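Local coordinates for protein glutathione s-transferase S2 (Nilaparvata lugens, PDB 5H5L) that probably conjugates glutathione to electrophilic substrates as a sigma-class transferase, and acts as a prostaglandin D synthase that requires glutathione, at residues S100-W105 and T165-I170; E161-T164 and D169-D172. One frame throughout, in Å; residues are numbered along the deposited sequence.

Overall arrangement
Both contacts belong to the all-helical C-terminal part of this sigma-class transferase and use the loop that follows helix 151-164. Contact 1 joins that loop to the end of helix 82-106. It is partly buried and mainly aromatic, with one side toward solvent. Contact 2 is the more buried of the two. It turns the same loop back onto the helix it has just left, with aliphatic packing and one bridging water. Asp169 and Ile170 are common to both, and the centres lie about 8 Å apart. The packing is continuous, because Ile102 of contact 1 touches Met163 of contact 2.

Contact 1 (S100-W105 and T165-I170); sequences SSISKW and TIWSDI
Trp105 and Trp167 meet ring to ring, approaching from opposite directions, and this pair is the tight part of the contact. Trp167 brings CZ2 and CH2 of its six-membered ring over one face of Trp105, offset toward the rim. Trp167 CH2 lies 3.4 Å from Trp105 CZ3, and Trp167 CZ2 lies 3.6 Å from Trp105 CH2. The six-membered rings are 4.8 Å apart between centroids, with planes inclined at 51°, an oblique pair. Trp105 has CG anti to the backbone N (chi1 167°), which sends its indole toward the loop. Ile166 CG2 sits over the centre of a Trp167 face, 3.3 Å above the plane. The same methyl reaches Trp105 CH2 at 4.0 Å. The fit is looser at Ile102, whose CG2 stands at the edge of Trp167, near its plane, 4.5 Å from Trp167 CH2. Trp167 is buried, whereas Ile166 is exposed and marks the solvent side. Leu121 and Leu122 of helix 111-139 also touch Trp167, and its NE1 is hydrogen-bonded to Glu118. Lys114 makes a cation-pi contact with Trp105. Replacing Trp105 by an alanine is likely to leave CZ2 and CH2 of Trp167 without their aromatic cover and Lys114 without its ring partner. The contact lies in the helical C-terminal domain and joins the end of helix 82-106 to the loop by apolar and aromatic contacts alone. The Ile102 side chain is about 10 Å from the bound glutathione, outside the pocket. The buried indole N-H is satisfied from helix 111-139, so its orientation is likely to depend on a third element.

Contact 2 (E161-T164 and D169-D172); sequences EFMT and DIID
Met163 and Ile170 cross at about a right angle and touch through their terminal methyls. Met163 CE lies 3.7 Å from Ile170 CD1. Met163 runs extended through chi2 and then bends at chi3 (53°), which turns CE toward the isoleucine. Ile170 holds CG1 anti to its backbone N (chi1 -164°), and its straight outer chain carries CD1 to the methionine. The meeting is one of methyl against methyl, and both residues are buried. Thr164 lies beside this pair and adds a polar link through water. Its OG1 is 4.4 Å from Ile170 CG2 and 4.5 Å from Ile171 CG2, so the two branch methyls come near the hydroxyl without a polar bond to it. The water accepts the backbone N-H of Ile171 at 2.9 Å from N. It also bonds Thr164 OG1 at a longer 3.3 Å. One water thus ties the threonine hydroxyl to the loop backbone. Thr164 OG1 has a further, weak hydrogen bond to Leu160 O, one turn back in its own helix. Within the loop, Asp172 N bonds Asp169 O at 2.9 Å and keeps this short piece turned. The contact folds the loop back on the C-terminal part of helix 151-164. It lies in the helical C-terminal domain, with the Met163 side chain about 12 Å from the glutathione. Ile171 goes on to touch Lys178 and Asn181 of helix 175-185. Met163 also packs on Phe98 and Ile102 of helix 82-106. The methionine therefore lies between helix 82-106 and the loop that leads into helix 175-185.

Contact 1 (S100-W105 and T165-I170)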
loop_
_atom_site.group_PDB
_atom_site.type_symbol
_atom_site.label_atom_id
_atom_site.label_comp_id
_atom_site.label_asym_id
_atom_site.label_seq_id
_atom_site.Cartn_x
_atom_site.Cartn_y
_atom_site.Cartn_z
ATOM N N SER B 100 2.108 9.806 2.846
ATOM C CA SER B 100 1.063 10.058 3.822
ATOM C C SER B 100 1.298 11.367 4.552
ATOM O O SER B 100 0.337 12.074 4.873
ATOM C CB SER B 100 0.986 8.919 4.806
ATOM O OG SER B 100 0.230 9.316 5.914
ATOM N N SER B 101 2.567 11.704 4.806
ATOM C CA SER B 101 2.914 12.981 5.418
ATOM C C SER B 101 2.498 14.139 4.529
ATOM O O SER B 101 1.992 15.164 5.006
ATOM C CB SER B 101 4.414 13.025 5.710
ATOM O OG SER B 101 4.628 12.676 7.051
ATOM N N ILE B 102 2.727 14.020 3.241
ATOM C CA ILE B 102 2.280 15.068 2.342
ATOM C C ILE B 102 0.772 15.214 2.394
ATOM O O ILE B 102 0.248 16.328 2.275
ATOM C CB ILE B 102 2.779 14.809 0.913
ATOM C CG1 ILE B 102 4.296 14.721 0.910
ATOM C CG2 ILE B 102 2.322 15.933 -0.017
ATOM C CD1 ILE B 102 4.850 14.291 -0.410
ATOM N N SER B 103 0.043 14.102 2.560
ATOM C CA SER B 103 -1.417 14.175 2.570
ATOM C C SER B 103 -1.910 14.892 3.822
ATOM O O SER B 103 -2.809 15.733 3.746
ATOM C CB SER B 103 -2.022 12.768 2.475
ATOM O OG SER B 103 -1.635 12.121 1.270
ATOM N N LYS B 104 -1.331 14.570 4.978
ATOM C CA LYS B 104 -1.653 15.280 6.213
ATOM C C LYS B 104 -1.492 16.790 6.025
ATOM O O LYS B 104 -2.389 17.575 6.359
ATOM C CB LYS B 104 -0.759 14.758 7.342
ATOM C CG LYS B 104 -0.709 15.585 8.644
ATOM C CD LYS B 104 -1.675 15.091 9.704
ATOM C CE LYS B 104 -1.814 16.097 10.850
ATOM N NZ LYS B 104 -2.888 15.734 11.796
ATOM N N TRP B 105 -0.354 17.211 5.474
ATOM C CA TRP B 105 -0.122 18.626 5.250
ATOM C C TRP B 105 -1.130 19.202 4.264
ATOM O O TRP B 105 -1.606 20.328 4.443
ATOM C CB TRP B 105 1.298 18.835 4.744
ATOM C CG TRP B 105 1.512 20.205 4.191
ATOM C CD1 TRP B 105 1.776 21.347 4.902
ATOM C CD2 TRP B 105 1.481 20.589 2.812
ATOM N NE1 TRP B 105 1.893 22.413 4.051
ATOM C CE2 TRP B 105 1.723 21.979 2.764
ATOM C CE3 TRP B 105 1.269 19.899 1.616
ATOM C CZ2 TRP B 105 1.755 22.688 1.570
ATOM C CZ3 TRP B 105 1.302 20.603 0.432
ATOM C CH2 TRP B 105 1.545 21.985 0.415
ATOM N N THR B 165 6.052 20.540 -8.210
ATOM C CA THR B 165 5.207 21.691 -8.523
ATOM C C THR B 165 4.934 22.563 -7.304
ATOM O O THR B 165 4.562 23.729 -7.472
ATOM C CB THR B 165 3.886 21.243 -9.143
ATOM O OG1 THR B 165 3.084 20.588 -8.158
ATOM C CG2 THR B 165 4.133 20.312 -10.343
ATOM N N ILE B 166 5.122 22.032 -6.097
ATOM C CA ILE B 166 5.005 22.788 -4.841
ATOM C C ILE B 166 6.372 23.233 -4.311
ATOM O O ILE B 166 6.577 24.402 -3.987
ATOM C CB ILE B 166 4.267 21.945 -3.780
ATOM C CG1 ILE B 166 2.880 21.541 -4.282
ATOM C CG2 ILE B 166 4.210 22.706 -2.438
ATOM C CD1 ILE B 166 1.928 22.706 -4.451
ATOM N N TRP B 167 7.305 22.302 -4.175
ATOM C CA TRP B 167 8.644 22.585 -3.673
ATOM C C TRP B 167 9.599 22.289 -4.831
ATOM O O TRP B 167 10.010 21.151 -5.048
ATOM C CB TRP B 167 8.930 21.742 -2.416
ATOM C CG TRP B 167 7.896 21.921 -1.336
ATOM C CD1 TRP B 167 7.796 22.973 -0.467
ATOM C CD2 TRP B 167 6.839 21.011 -0.979
ATOM N NE1 TRP B 167 6.740 22.784 0.388
ATOM C CE2 TRP B 167 6.133 21.592 0.098
ATOM C CE3 TRP B 167 6.421 19.767 -1.464
ATOM C CZ2 TRP B 167 5.029 20.976 0.696
ATOM C CZ3 TRP B 167 5.323 19.151 -0.874
ATOM C CH2 TRP B 167 4.637 19.762 0.201
ATOM N N SER B 168 9.933 23.331 -5.595
ATOM C CA SER B 168 10.489 23.126 -6.928
ATOM C C SER B 168 11.878 22.498 -6.878
ATOM O O SER B 168 12.233 21.694 -7.746
ATOM C CB SER B 168 10.537 24.459 -7.674
ATOM O OG SER B 168 11.393 25.361 -6.994
ATOM N N ASP B 169 12.678 22.863 -5.887
ATOM C CA ASP B 169 14.073 22.447 -5.827
ATOM C C ASP B 169 14.258 21.157 -5.049
ATOM O O ASP B 169 15.380 20.656 -4.958
ATOM C CB ASP B 169 14.908 23.548 -5.177
ATOM C CG ASP B 169 14.555 23.756 -3.703
ATOM O OD1 ASP B 169 13.410 23.454 -3.295
ATOM O OD2 ASP B 169 15.431 24.224 -2.947
ATOM N N ILE B 170 13.165 20.596 -4.541
ATOM C CA ILE B 170 13.221 19.675 -3.417
ATOM C C ILE B 170 14.083 18.453 -3.729
ATOM O O ILE B 170 14.881 18.028 -2.894
ATOM C CB ILE B 170 11.790 19.301 -3.006
ATOM C CG1 ILE B 170 11.788 18.683 -1.612
ATOM C CG2 ILE B 170 11.154 18.371 -4.036
ATOM C CD1 ILE B 170 10.413 18.625 -1.002
#

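Contact 2 (E161-T164 and D169-D172)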
loop_
_atom_site.group_PDB
_atom_site.type_symbol
_atom_site.label_atom_id
_atom_site.label_comp_id
_atom_site.label_asym_id
_atom_site.label_seq_id
_atom_site.Cartn_x
_atom_site.Cartn_y
_atom_site.Cartn_z
ATOM N N GLU B 161 7.382 14.254 -9.253
ATOM C CA GLU B 161 7.184 15.384 -10.151
ATOM C C GLU B 161 6.062 16.277 -9.646
ATOM O O GLU B 161 6.174 17.504 -9.645
ATOM C CB GLU B 161 6.897 14.851 -11.556
ATOM C CG GLU B 161 6.202 15.812 -12.485
ATOM C CD GLU B 161 6.079 15.230 -13.867
ATOM O OE1 GLU B 161 4.944 14.941 -14.296
ATOM O OE2 GLU B 161 7.132 15.019 -14.503
ATOM N N PHE B 162 4.988 15.675 -9.162
ATOM C CA PHE B 162 3.931 16.461 -8.564
ATOM C C PHE B 162 4.453 17.285 -7.398
ATOM O O PHE B 162 4.065 18.439 -7.225
ATOM C CB PHE B 162 2.802 15.538 -8.114
ATOM C CG PHE B 162 1.592 16.258 -7.604
ATOM C CD1 PHE B 162 0.607 16.667 -8.481
ATOM C CD2 PHE B 162 1.434 16.524 -6.245
ATOM C CE1 PHE B 162 -0.527 17.329 -8.017
ATOM C CE2 PHE B 162 0.312 17.184 -5.780
ATOM C CZ PHE B 162 -0.673 17.584 -6.671
ATOM N N MET B 163 5.320 16.710 -6.572
ATOM C CA MET B 163 5.865 17.483 -5.465
ATOM C C MET B 163 6.690 18.658 -5.962
ATOM O O MET B 163 6.704 19.723 -5.342
ATOM C CB MET B 163 6.741 16.610 -4.586
ATOM C CG MET B 163 5.995 15.556 -3.795
ATOM S SD MET B 163 7.136 14.608 -2.782
ATOM C CE MET B 163 8.013 15.886 -1.891
ATOM N N THR B 164 7.437 18.464 -7.044
ATOM C CA THR B 164 8.226 19.552 -7.589
ATOM C C THR B 164 7.350 20.738 -7.988
ATOM O O THR B 164 7.844 21.865 -8.034
ATOM C CB THR B 164 9.058 19.041 -8.765
ATOM O OG1 THR B 164 9.939 18.015 -8.295
ATOM C CG2 THR B 164 9.926 20.114 -9.320
ATOM N N ASP B 169 12.678 22.863 -5.887
ATOM C CA ASP B 169 14.073 22.447 -5.827
ATOM C C ASP B 169 14.258 21.157 -5.049
ATOM O O ASP B 169 15.380 20.656 -4.958
ATOM C CB ASP B 169 14.908 23.548 -5.177
ATOM C CG ASP B 169 14.555 23.756 -3.703
ATOM O OD1 ASP B 169 13.410 23.454 -3.295
ATOM O OD2 ASP B 169 15.431 24.224 -2.947
ATOM N N ILE B 170 13.165 20.596 -4.541
ATOM C CA ILE B 170 13.221 19.675 -3.417
ATOM C C ILE B 170 14.083 18.453 -3.729
ATOM O O ILE B 170 14.881 18.028 -2.894
ATOM C CB ILE B 170 11.790 19.301 -3.006
ATOM C CG1 ILE B 170 11.788 18.683 -1.612
ATOM C CG2 ILE B 170 11.154 18.371 -4.036
ATOM C CD1 ILE B 170 10.413 18.625 -1.002
ATOM N N ILE B 171 13.981 17.882 -4.938
ATOM C CA ILE B 171 14.759 16.667 -5.206
ATOM C C ILE B 171 16.173 16.963 -5.698
ATOM O O ILE B 171 16.983 16.027 -5.812
ATOM C CB ILE B 171 14.084 15.714 -6.224
ATOM C CG1 ILE B 171 14.100 16.248 -7.654
ATOM C CG2 ILE B 171 12.620 15.404 -5.803
ATOM C CD1 ILE B 171 13.769 15.134 -8.695
ATOM N N ASP B 172 16.503 18.227 -5.965
ATOM C CA ASP B 172 17.771 18.565 -6.612
ATOM C C ASP B 172 18.976 18.080 -5.819
ATOM O O ASP B 172 19.919 17.543 -6.397
ATOM C CB ASP B 172 17.874 20.074 -6.829
ATOM C CG ASP B 172 17.120 20.543 -8.053
ATOM O OD1 ASP B 172 16.929 19.743 -8.991
ATOM O OD2 ASP B 172 16.727 21.725 -8.074
HETATM O O HOH W 1 12.730 19.245 -7.162
#